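Branched-chain-amino-acid aminotransferase (Deinococcus radiodurans, PDB 3UZO) probably catalyses pyridoxal-phosphate-dependent amino transfer between branched-chain amino acids and 2-oxoglutarate, the last step in isoleucine and valine biosynthesis. Local coordinates at residues Arg35-Tyr40 with Arg127-Phe132; Arg39-Trp44 with Thr53-Asn58; Phe147-Gly152 with Glu162-Val167. One frame throughout, in Å; residues are numbered along the deposited sequence.

Contact 1 of 3, residues Arg35-Tyr40 with Arg127-Phe132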
loop_
_atom_site.group_PDB
_atom_site.type_symbol
_atom_site.label_atom_id
_atom_site.label_comp_id
_atom_site.label_asym_id
_atom_site.label_seq_id
_atom_site.Cartn_x
_atom_site.Cartn_y
_atom_site.Cartn_z
ATOM N N ARG A 35 23.779 -9.698 0.179
ATOM C CA ARG A 35 23.258 -11.017 0.479
ATOM C C ARG A 35 24.043 -11.711 1.573
ATOM O O ARG A 35 25.251 -11.944 1.442
ATOM C CB ARG A 35 23.241 -11.888 -0.777
ATOM C CG ARG A 35 22.619 -13.258 -0.544
ATOM C CD ARG A 35 22.455 -14.030 -1.836
ATOM N NE ARG A 35 21.880 -15.353 -1.605
ATOM C CZ ARG A 35 21.434 -16.151 -2.571
ATOM N NH1 ARG A 35 21.498 -15.758 -3.841
ATOM N NH2 ARG A 35 20.918 -17.338 -2.271
ATOM N N THR A 36 23.366 -12.025 2.673
ATOM C CA THR A 36 24.041 -12.732 3.750
ATOM C C THR A 36 23.767 -14.219 3.521
ATOM O O THR A 36 23.009 -14.582 2.618
ATOM C CB THR A 36 23.562 -12.266 5.141
ATOM O OG1 THR A 36 22.134 -12.274 5.183
ATOM C CG2 THR A 36 24.072 -10.840 5.427
ATOM N N ASP A 37 24.369 -15.082 4.326
ATOM C CA ASP A 37 24.230 -16.522 4.112
ATOM C C ASP A 37 22.867 -17.191 4.295
ATOM O O ASP A 37 22.375 -17.875 3.393
ATOM C CB ASP A 37 25.270 -17.268 4.961
ATOM C CG ASP A 37 26.704 -16.883 4.603
ATOM O OD1 ASP A 37 26.914 -16.303 3.514
ATOM O OD2 ASP A 37 27.624 -17.170 5.401
ATOM N N LEU A 38 22.250 -16.997 5.452
ATOM C CA LEU A 38 20.987 -17.657 5.729
ATOM C C LEU A 38 19.879 -16.756 6.269
ATOM O O LEU A 38 20.138 -15.824 7.041
ATOM C CB LEU A 38 21.237 -18.782 6.730
ATOM C CG LEU A 38 22.177 -19.894 6.262
ATOM C CD1 LEU A 38 22.694 -20.686 7.470
ATOM C CD2 LEU A 38 21.442 -20.790 5.284
ATOM N N ARG A 39 18.651 -17.042 5.851
ATOM C CA ARG A 39 17.491 -16.295 6.335
ATOM C C ARG A 39 16.434 -17.262 6.865
ATOM O O ARG A 39 16.404 -18.448 6.489
ATOM C CB ARG A 39 16.902 -15.408 5.229
ATOM C CG ARG A 39 16.581 -16.110 3.921
ATOM C CD ARG A 39 17.314 -15.439 2.771
ATOM N NE ARG A 39 18.695 -15.877 2.717
ATOM C CZ ARG A 39 19.750 -15.092 2.540
ATOM N NH1 ARG A 39 19.628 -13.774 2.393
ATOM N NH2 ARG A 39 20.947 -15.649 2.512
ATOM N N TYR A 40 15.575 -16.746 7.743
ATOM C CA TYR A 40 14.509 -17.514 8.364
ATOM C C TYR A 40 13.235 -17.439 7.517
ATOM O O TYR A 40 12.891 -16.383 6.976
ATOM C CB TYR A 40 14.255 -16.961 9.773
ATOM C CG TYR A 40 13.142 -17.629 10.555
ATOM C CD1 TYR A 40 13.426 -18.531 11.581
ATOM C CD2 TYR A 40 11.806 -17.323 10.299
ATOM C CE1 TYR A 40 12.401 -19.111 12.340
ATOM C CE2 TYR A 40 10.774 -17.897 11.048
ATOM C CZ TYR A 40 11.080 -18.788 12.066
ATOM O OH TYR A 40 10.063 -19.343 12.806
ATOM N N ARG A 127 22.685 -15.300 14.845
ATOM C CA ARG A 127 23.676 -16.330 15.125
ATOM C C ARG A 127 24.251 -17.005 13.880
ATOM O O ARG A 127 25.455 -17.217 13.795
ATOM C CB ARG A 127 23.082 -17.374 16.072
ATOM C CG ARG A 127 22.931 -16.845 17.491
ATOM C CD ARG A 127 22.012 -17.705 18.333
ATOM N NE ARG A 127 21.825 -17.115 19.656
ATOM C CZ ARG A 127 20.797 -17.380 20.453
ATOM N NH1 ARG A 127 19.859 -18.229 20.059
ATOM N NH2 ARG A 127 20.701 -16.783 21.637
ATOM N N ALA A 128 23.401 -17.315 12.909
ATOM C CA ALA A 128 23.844 -17.981 11.685
ATOM C C ALA A 128 24.622 -17.063 10.746
ATOM O O ALA A 128 25.333 -17.536 9.870
ATOM C CB ALA A 128 22.649 -18.571 10.955
ATOM N N ASN A 129 24.476 -15.753 10.929
ATOM C CA ASN A 129 25.166 -14.778 10.090
ATOM C C ASN A 129 26.045 -13.877 10.946
ATOM O O ASN A 129 26.297 -12.727 10.585
ATOM C CB ASN A 129 24.143 -13.917 9.337
ATOM C CG ASN A 129 23.330 -14.712 8.332
ATOM O OD1 ASN A 129 23.804 -15.021 7.239
ATOM N ND2 ASN A 129 22.099 -15.054 8.703
ATOM N N GLU A 130 26.521 -14.394 12.076
ATOM C CA GLU A 130 27.343 -13.582 12.970
ATOM C C GLU A 130 28.574 -12.968 12.311
ATOM O O GLU A 130 29.008 -11.871 12.696
ATOM C CB GLU A 130 27.771 -14.398 14.195
ATOM C CG GLU A 130 28.776 -13.681 15.074
ATOM C CD GLU A 130 29.078 -14.424 16.354
ATOM O OE1 GLU A 130 29.977 -13.974 17.091
ATOM O OE2 GLU A 130 28.416 -15.451 16.627
ATOM N N HIS A 131 29.134 -13.665 11.325
ATOM C CA HIS A 131 30.313 -13.176 10.626
ATOM C C HIS A 131 30.044 -11.923 9.787
ATOM O O HIS A 131 30.982 -11.321 9.263
ATOM C CB HIS A 131 30.935 -14.289 9.756
ATOM C CG HIS A 131 29.951 -15.018 8.890
ATOM N ND1 HIS A 131 28.897 -15.745 9.403
ATOM C CD2 HIS A 131 29.874 -15.145 7.543
ATOM C CE1 HIS A 131 28.211 -16.285 8.409
ATOM N NE2 HIS A 131 28.783 -15.937 7.270
ATOM N N PHE A 132 28.772 -11.531 9.675
ATOM C CA PHE A 132 28.394 -10.332 8.927
ATOM C C PHE A 132 28.153 -9.152 9.871
ATOM O O PHE A 132 27.840 -8.049 9.432
ATOM C CB PHE A 132 27.126 -10.565 8.103
ATOM C CG PHE A 132 27.350 -11.348 6.834
ATOM C CD1 PHE A 132 27.001 -12.693 6.760
ATOM C CD2 PHE A 132 27.890 -10.730 5.709
ATOM C CE1 PHE A 132 27.183 -13.418 5.584
ATOM C CE2 PHE A 132 28.077 -11.445 4.523
ATOM C CZ PHE A 132 27.721 -12.795 4.463
#

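Contact 2 of 3, residues Arg39-Trp44 with Thr53-Asn58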
loop_
_atom_site.group_PDB
_atom_site.type_symbol
_atom_site.label_atom_id
_atom_site.label_comp_id
_atom_site.label_asym_id
_atom_site.label_seq_id
_atom_site.Cartn_x
_atom_site.Cartn_y
_atom_site.Cartn_z
ATOM N N ARG A 39 18.651 -17.042 5.851
ATOM C CA ARG A 39 17.491 -16.295 6.335
ATOM C C ARG A 39 16.434 -17.262 6.865
ATOM O O ARG A 39 16.404 -18.448 6.489
ATOM C CB ARG A 39 16.902 -15.408 5.229
ATOM C CG ARG A 39 16.581 -16.110 3.921
ATOM C CD ARG A 39 17.314 -15.439 2.771
ATOM N NE ARG A 39 18.695 -15.877 2.717
ATOM C CZ ARG A 39 19.750 -15.092 2.540
ATOM N NH1 ARG A 39 19.628 -13.774 2.393
ATOM N NH2 ARG A 39 20.947 -15.649 2.512
ATOM N N TYR A 40 15.575 -16.746 7.743
ATOM C CA TYR A 40 14.509 -17.514 8.364
ATOM C C TYR A 40 13.235 -17.439 7.517
ATOM O O TYR A 40 12.891 -16.383 6.976
ATOM C CB TYR A 40 14.255 -16.961 9.773
ATOM C CG TYR A 40 13.142 -17.629 10.555
ATOM C CD1 TYR A 40 13.426 -18.531 11.581
ATOM C CD2 TYR A 40 11.806 -17.323 10.299
ATOM C CE1 TYR A 40 12.401 -19.111 12.340
ATOM C CE2 TYR A 40 10.774 -17.897 11.048
ATOM C CZ TYR A 40 11.080 -18.788 12.066
ATOM O OH TYR A 40 10.063 -19.343 12.806
ATOM N N LEU A 41 12.543 -18.566 7.402
ATOM C CA LEU A 41 11.313 -18.629 6.623
ATOM C C LEU A 41 10.297 -19.523 7.321
ATOM O O LEU A 41 10.619 -20.649 7.712
ATOM C CB LEU A 41 11.602 -19.182 5.224
ATOM C CG LEU A 41 10.418 -19.315 4.258
ATOM C CD1 LEU A 41 9.879 -17.942 3.916
ATOM C CD2 LEU A 41 10.868 -20.028 2.985
ATOM N N ALA A 42 9.078 -19.014 7.480
ATOM C CA ALA A 42 8.001 -19.764 8.115
ATOM C C ALA A 42 6.754 -19.615 7.262
ATOM O O ALA A 42 6.566 -18.606 6.585
ATOM C CB ALA A 42 7.741 -19.249 9.526
ATOM N N HIS A 43 5.902 -20.631 7.298
ATOM C CA HIS A 43 4.686 -20.636 6.503
ATOM C C HIS A 43 3.448 -20.755 7.377
ATOM O O HIS A 43 3.447 -21.465 8.385
ATOM C CB HIS A 43 4.707 -21.825 5.534
ATOM C CG HIS A 43 5.879 -21.833 4.603
ATOM N ND1 HIS A 43 5.872 -21.179 3.389
ATOM C CD2 HIS A 43 7.099 -22.409 4.712
ATOM C CE1 HIS A 43 7.036 -21.353 2.791
ATOM N NE2 HIS A 43 7.799 -22.095 3.572
ATOM N N TRP A 44 2.395 -20.054 6.980
ATOM C CA TRP A 44 1.133 -20.113 7.692
ATOM C C TRP A 44 0.136 -20.748 6.734
ATOM O O TRP A 44 0.081 -20.397 5.557
ATOM C CB TRP A 44 0.637 -18.719 8.068
ATOM C CG TRP A 44 -0.577 -18.734 8.962
ATOM C CD1 TRP A 44 -0.594 -18.626 10.328
ATOM C CD2 TRP A 44 -1.950 -18.830 8.551
ATOM N NE1 TRP A 44 -1.892 -18.640 10.786
ATOM C CE2 TRP A 44 -2.744 -18.766 9.719
ATOM C CE3 TRP A 44 -2.585 -18.964 7.308
ATOM C CZ2 TRP A 44 -4.148 -18.825 9.681
ATOM C CZ3 TRP A 44 -3.985 -19.026 7.272
ATOM C CH2 TRP A 44 -4.747 -18.955 8.454
ATOM N N THR A 53 12.084 -22.376 9.360
ATOM C CA THR A 53 13.380 -22.983 9.092
ATOM C C THR A 53 14.341 -21.963 8.504
ATOM O O THR A 53 13.939 -20.860 8.129
ATOM C CB THR A 53 13.254 -24.141 8.084
ATOM O OG1 THR A 53 14.556 -24.653 7.785
ATOM C CG2 THR A 53 12.619 -23.654 6.793
ATOM N N LEU A 54 15.615 -22.330 8.440
ATOM C CA LEU A 54 16.620 -21.458 7.850
ATOM C C LEU A 54 16.855 -21.941 6.430
ATOM O O LEU A 54 16.873 -23.147 6.168
ATOM C CB LEU A 54 17.937 -21.515 8.628
ATOM C CG LEU A 54 17.957 -20.850 10.002
ATOM C CD1 LEU A 54 19.363 -20.937 10.586
ATOM C CD2 LEU A 54 17.522 -19.399 9.869
ATOM N N THR A 55 17.012 -20.996 5.513
ATOM C CA THR A 55 17.263 -21.329 4.126
ATOM C C THR A 55 18.294 -20.366 3.556
ATOM O O THR A 55 18.489 -19.270 4.076
ATOM C CB THR A 55 15.973 -21.254 3.289
ATOM O OG1 THR A 55 16.289 -21.509 1.915
ATOM C CG2 THR A 55 15.318 -19.871 3.416
ATOM N N GLU A 56 18.976 -20.788 2.500
ATOM C CA GLU A 56 19.967 -19.937 1.865
ATOM C C GLU A 56 19.398 -19.153 0.676
ATOM O O GLU A 56 19.985 -18.168 0.237
ATOM C CB GLU A 56 21.145 -20.803 1.401
ATOM C CG GLU A 56 21.738 -20.431 0.055
ATOM C CD GLU A 56 20.865 -20.846 -1.121
ATOM O OE1 GLU A 56 21.199 -20.472 -2.263
ATOM O OE2 GLU A 56 19.851 -21.545 -0.913
ATOM N N ASP A 57 18.240 -19.578 0.181
ATOM C CA ASP A 57 17.648 -18.983 -1.017
ATOM C C ASP A 57 17.722 -17.463 -1.288
ATOM O O ASP A 57 18.435 -17.039 -2.193
ATOM C CB ASP A 57 16.210 -19.496 -1.166
ATOM C CG ASP A 57 15.683 -19.341 -2.580
ATOM O OD1 ASP A 57 14.775 -20.106 -2.977
ATOM O OD2 ASP A 57 16.179 -18.449 -3.291
ATOM N N ASN A 58 16.995 -16.649 -0.540
ATOM C CA ASN A 58 16.982 -15.180 -0.725
ATOM C C ASN A 58 16.034 -14.709 -1.843
ATOM O O ASN A 58 15.904 -13.517 -2.116
ATOM C CB ASN A 58 18.425 -14.606 -0.859
ATOM C CG ASN A 58 18.769 -14.045 -2.254
ATOM O OD1 ASN A 58 19.323 -12.941 -2.369
ATOM N ND2 ASN A 58 18.495 -14.811 -3.295
#

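Contact 3 of 3, residues Phe147-Gly152 with Glu162-Val167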
loop_
_atom_site.group_PDB
_atom_site.type_symbol
_atom_site.label_atom_id
_atom_site.label_comp_id
_atom_site.label_asym_id
_atom_site.label_seq_id
_atom_site.Cartn_x
_atom_site.Cartn_y
_atom_site.Cartn_z
ATOM N N PHE A 147 9.413 -9.787 7.962
ATOM C CA PHE A 147 8.280 -9.344 7.169
ATOM C C PHE A 147 7.272 -10.460 6.981
ATOM O O PHE A 147 7.609 -11.636 7.076
ATOM C CB PHE A 147 8.734 -8.769 5.811
ATOM C CG PHE A 147 9.334 -9.779 4.870
ATOM C CD1 PHE A 147 8.558 -10.372 3.878
ATOM C CD2 PHE A 147 10.689 -10.088 4.933
ATOM C CE1 PHE A 147 9.129 -11.258 2.952
ATOM C CE2 PHE A 147 11.271 -10.971 4.020
ATOM C CZ PHE A 147 10.488 -11.557 3.026
ATOM N N VAL A 148 6.024 -10.067 6.762
ATOM C CA VAL A 148 4.917 -10.994 6.565
ATOM C C VAL A 148 4.181 -10.582 5.300
ATOM O O VAL A 148 3.880 -9.406 5.101
ATOM C CB VAL A 148 3.924 -10.957 7.763
ATOM C CG1 VAL A 148 2.774 -11.939 7.532
ATOM C CG2 VAL A 148 4.669 -11.294 9.059
ATOM N N ILE A 149 3.902 -11.560 4.446
ATOM C CA ILE A 149 3.218 -11.309 3.184
ATOM C C ILE A 149 2.136 -12.350 2.948
ATOM O O ILE A 149 2.304 -13.520 3.311
ATOM C CB ILE A 149 4.203 -11.376 1.989
ATOM C CG1 ILE A 149 5.012 -12.680 2.053
ATOM C CG2 ILE A 149 5.133 -10.168 2.009
ATOM C CD1 ILE A 149 5.942 -12.907 0.878
ATOM N N GLY A 150 1.034 -11.913 2.346
ATOM C CA GLY A 150 -0.056 -12.817 2.028
ATOM C C GLY A 150 0.276 -13.528 0.725
ATOM O O GLY A 150 0.674 -12.883 -0.253
ATOM N N VAL A 151 0.122 -14.848 0.699
ATOM C CA VAL A 151 0.436 -15.609 -0.507
ATOM C C VAL A 151 -0.641 -16.636 -0.857
ATOM O O VAL A 151 -1.698 -16.677 -0.222
ATOM C CB VAL A 151 1.789 -16.327 -0.364
ATOM C CG1 VAL A 151 2.895 -15.302 -0.072
ATOM C CG2 VAL A 151 1.710 -17.367 0.739
ATOM N N GLY A 152 -0.364 -17.459 -1.867
ATOM C CA GLY A 152 -1.326 -18.457 -2.302
ATOM C C GLY A 152 -2.218 -17.918 -3.407
ATOM O O GLY A 152 -2.365 -16.703 -3.562
ATOM N N GLU A 162 -2.981 -18.030 2.643
ATOM C CA GLU A 162 -1.730 -18.431 3.264
ATOM C C GLU A 162 -0.814 -17.226 3.443
ATOM O O GLU A 162 -1.019 -16.177 2.829
ATOM C CB GLU A 162 -1.025 -19.486 2.406
ATOM C CG GLU A 162 -1.865 -20.719 2.128
ATOM C CD GLU A 162 -1.101 -21.782 1.366
ATOM O OE1 GLU A 162 -1.747 -22.714 0.844
ATOM O OE2 GLU A 162 0.145 -21.690 1.296
ATOM N N PHE A 163 0.186 -17.377 4.300
ATOM C CA PHE A 163 1.127 -16.294 4.545
ATOM C C PHE A 163 2.534 -16.817 4.754
ATOM O O PHE A 163 2.746 -17.987 5.091
ATOM C CB PHE A 163 0.722 -15.488 5.786
ATOM C CG PHE A 163 -0.684 -14.969 5.745
ATOM C CD1 PHE A 163 -1.759 -15.803 6.049
ATOM C CD2 PHE A 163 -0.939 -13.653 5.369
ATOM C CE1 PHE A 163 -3.069 -15.332 5.976
ATOM C CE2 PHE A 163 -2.242 -13.175 5.292
ATOM C CZ PHE A 163 -3.310 -14.014 5.594
ATOM N N ILE A 164 3.497 -15.932 4.544
ATOM C CA ILE A 164 4.887 -16.256 4.766
ATOM C C ILE A 164 5.451 -15.227 5.745
ATOM O O ILE A 164 5.105 -14.038 5.694
ATOM C CB ILE A 164 5.707 -16.202 3.456
ATOM C CG1 ILE A 164 5.463 -17.467 2.631
ATOM C CG2 ILE A 164 7.181 -16.014 3.780
ATOM C CD1 ILE A 164 6.239 -17.510 1.318
ATOM N N PHE A 165 6.280 -15.701 6.664
ATOM C CA PHE A 165 6.949 -14.833 7.627
ATOM C C PHE A 165 8.415 -15.127 7.399
ATOM O O PHE A 165 8.828 -16.288 7.430
ATOM C CB PHE A 165 6.600 -15.185 9.070
ATOM C CG PHE A 165 7.541 -14.578 10.086
ATOM C CD1 PHE A 165 7.824 -13.214 10.068
ATOM C CD2 PHE A 165 8.120 -15.366 11.083
ATOM C CE1 PHE A 165 8.662 -12.640 11.025
ATOM C CE2 PHE A 165 8.961 -14.801 12.049
ATOM C CZ PHE A 165 9.231 -13.434 12.019
ATOM N N SER A 166 9.206 -14.085 7.168
ATOM C CA SER A 166 10.623 -14.291 6.914
ATOM C C SER A 166 11.461 -13.211 7.570
ATOM O O SER A 166 10.982 -12.101 7.822
ATOM C CB SER A 166 10.875 -14.302 5.396
ATOM O OG SER A 166 12.239 -14.515 5.081
ATOM N N VAL A 167 12.705 -13.553 7.873
ATOM C CA VAL A 167 13.630 -12.594 8.460
ATOM C C VAL A 167 14.996 -12.763 7.818
ATOM O O VAL A 167 15.575 -13.855 7.871
ATOM C CB VAL A 167 13.825 -12.779 10.002
ATOM C CG1 VAL A 167 14.706 -11.632 10.540
ATOM C CG2 VAL A 167 12.488 -12.769 10.720
#

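Contact 1 of 3, residues Arg35-Tyr40 with Arg127-Phe132
The F132 ring has the methyl group of T36 over one face. T36 CG2 lies 3.7 Å from the F132 ring centroid and 15° off the ring normal, a CH-pi contact. D37 CG and the backbone O of N129 lie at the edge of the same ring. The D37 carboxylate stands nearly upright to it, its plane turned 78°, and OD1 comes within 3.6 Å of F132 CE1. The H131 ring has F132 CD1 on one face, and D37 CG and A128 O lie at its edge.

H131 donates from NE2 to D37 OD2 at 2.5 Å. The acceptor lies almost in the imidazole plane, but the donor meets OD2 from above the carboxylate plane. It is a His-carboxylate hydrogen bond, and its length is unusually short. D37 CG sits beside its own backbone N (chi1 -60°), which brings the carboxylate to the edges of both rings.

The contact ties the chain leading into strand 39-45 to the C-terminal end of helix 115-128. N129 is the first residue past the helix to leave helical geometry, and its amide reads the L38 backbone at two points. L38 N donates to N129 OD1 at 3.1 Å, in the carbonyl plane and on a lone pair. N129 ND2 donates to L38 O at 2.7 Å, again on a lone pair. The two bonds fix the rotation of the amide. Its ND2 also bonds V125 O in the helix.

T36 is buried, and its OG1 is satisfied by C169 O of strand 162-172. That leaves CG2, beside the T36 backbone N, to meet F132. Toward the helix, L38 CD1 rests against A128 CB at 4.1 Å.

Contact 2 of 3, residues Arg39-Trp44 with Thr53-Asn58
R39, Y40 and L41 pair with T55, L54 and T53 in the beta hairpin of strands 39-45 and 48-55. R39 and T55 form an antiparallel hydrogen-bonded pair, with R39 N to T55 O at 2.9 Å and T55 N to R39 O at 2.8 Å. L41 and T53 repeat the pattern, L41 N reaching T53 O at 2.8 Å. Y40 and L54 between them are a non-hydrogen-bonded pair. There L54 CD2 lies 4.1 Å from Y40 CB, and T53 N sits over one face of the Y40 ring. Y40 OH bonds Q117 of helix 115-128.

Strand 48-55 is an outermost strand of the seven-stranded antiparallel sheet within this chain. On the side of the sheet carrying R39, L41 and T55, T55 CG2 touches R39 CG and L41 CB.

The R39 chain turns about CB-CG and again about CG-CD (chi3 80°), which carries its end over the chain that follows strand 48-55. R39 CD packs on N58 CA at 3.5 Å. N58 CB lies 3.4 Å above the plane of the R39 guanidinium, offset toward its rim, and the N58 amide is turned 85° to it. R39 NE is buried with no polar partner, whereas NH2 donates to T36 O and NH1 forms a salt bridge with E64 of the second subunit. T55 OG1 accepts from D57 N at 3.2 Å, an ST turn that starts the chain's departure from the strand.

Contact 3 of 3, residues Phe147-Gly152 with Glu162-Val167
F147 O is approached by three atoms of S166 and F165. S166 N hydrogen-bonds it at 2.9 Å, F165 CA adds a CH···O contact, and F165 CD1 comes to 3.4 Å with the oxygen at the ring edge. The two strands, 141-151 and 162-172, form an antiparallel beta hairpin within the seven-stranded sheet. F147 with S166, I149 with I164 and V151 with E162 are hydrogen-bonded pairs. V148 with F165 and G150 with F163 are the non-hydrogen-bonded ones. At the V151-E162 pair the two bonds are unequal: V151 N to E162 O is 2.8 Å, but E162 N to V151 O is weak.

One face of the sheet carries V148, F163 and F165. The V148 and F165 side chains cross obliquely, and V148 CG2 meets F165 CD1 at 3.8 Å. V148 and F165 pack on M101 of helix 94-107, and F165 also on F118 of helix 115-128. G150 has no side chain, and F163 CD2 comes within 3.6 Å of G150 CA.

The other face carries F147, I149, V151, I164 and S166. I149 and I164 run side by side, with I149 CG1 3.9 Å from I164 CB. V151 CG2 extends this apolar row to I164 CG1. The F147 ring meets H70 of the second subunit. F147 CG lies between its backbone N and carbonyl carbon (chi1 67°), which brings the ring across to the partner strand. There CE2 and CZ both lie 3.6 Å from S166 CB, while S166 OG bonds Y40 O.

Contacts 2 and 3 lie in the seven-stranded antiparallel sheet, and contact 1 joins its strand 39-45 to the end of helix 115-128. Contacts 1 and 2 share R39 and Y40, centres 12 Å apart. R35 NH2 of contact 1 forms a salt bridge of 3.1 Å with E56 OE1 of contact 2. Contacts 2 and 3 have centres 10 Å apart, on neighbouring strands 39-45 and 162-172. A42 N probably hydrogen-bonds F165 O at 2.7 Å. In contact 3 the F147 side chain is about 4 Å from that of R145, which binds glutamate, and about 10 Å from a bound glutamate. The T36 and R39 side chains are each about 9 Å from that of R145.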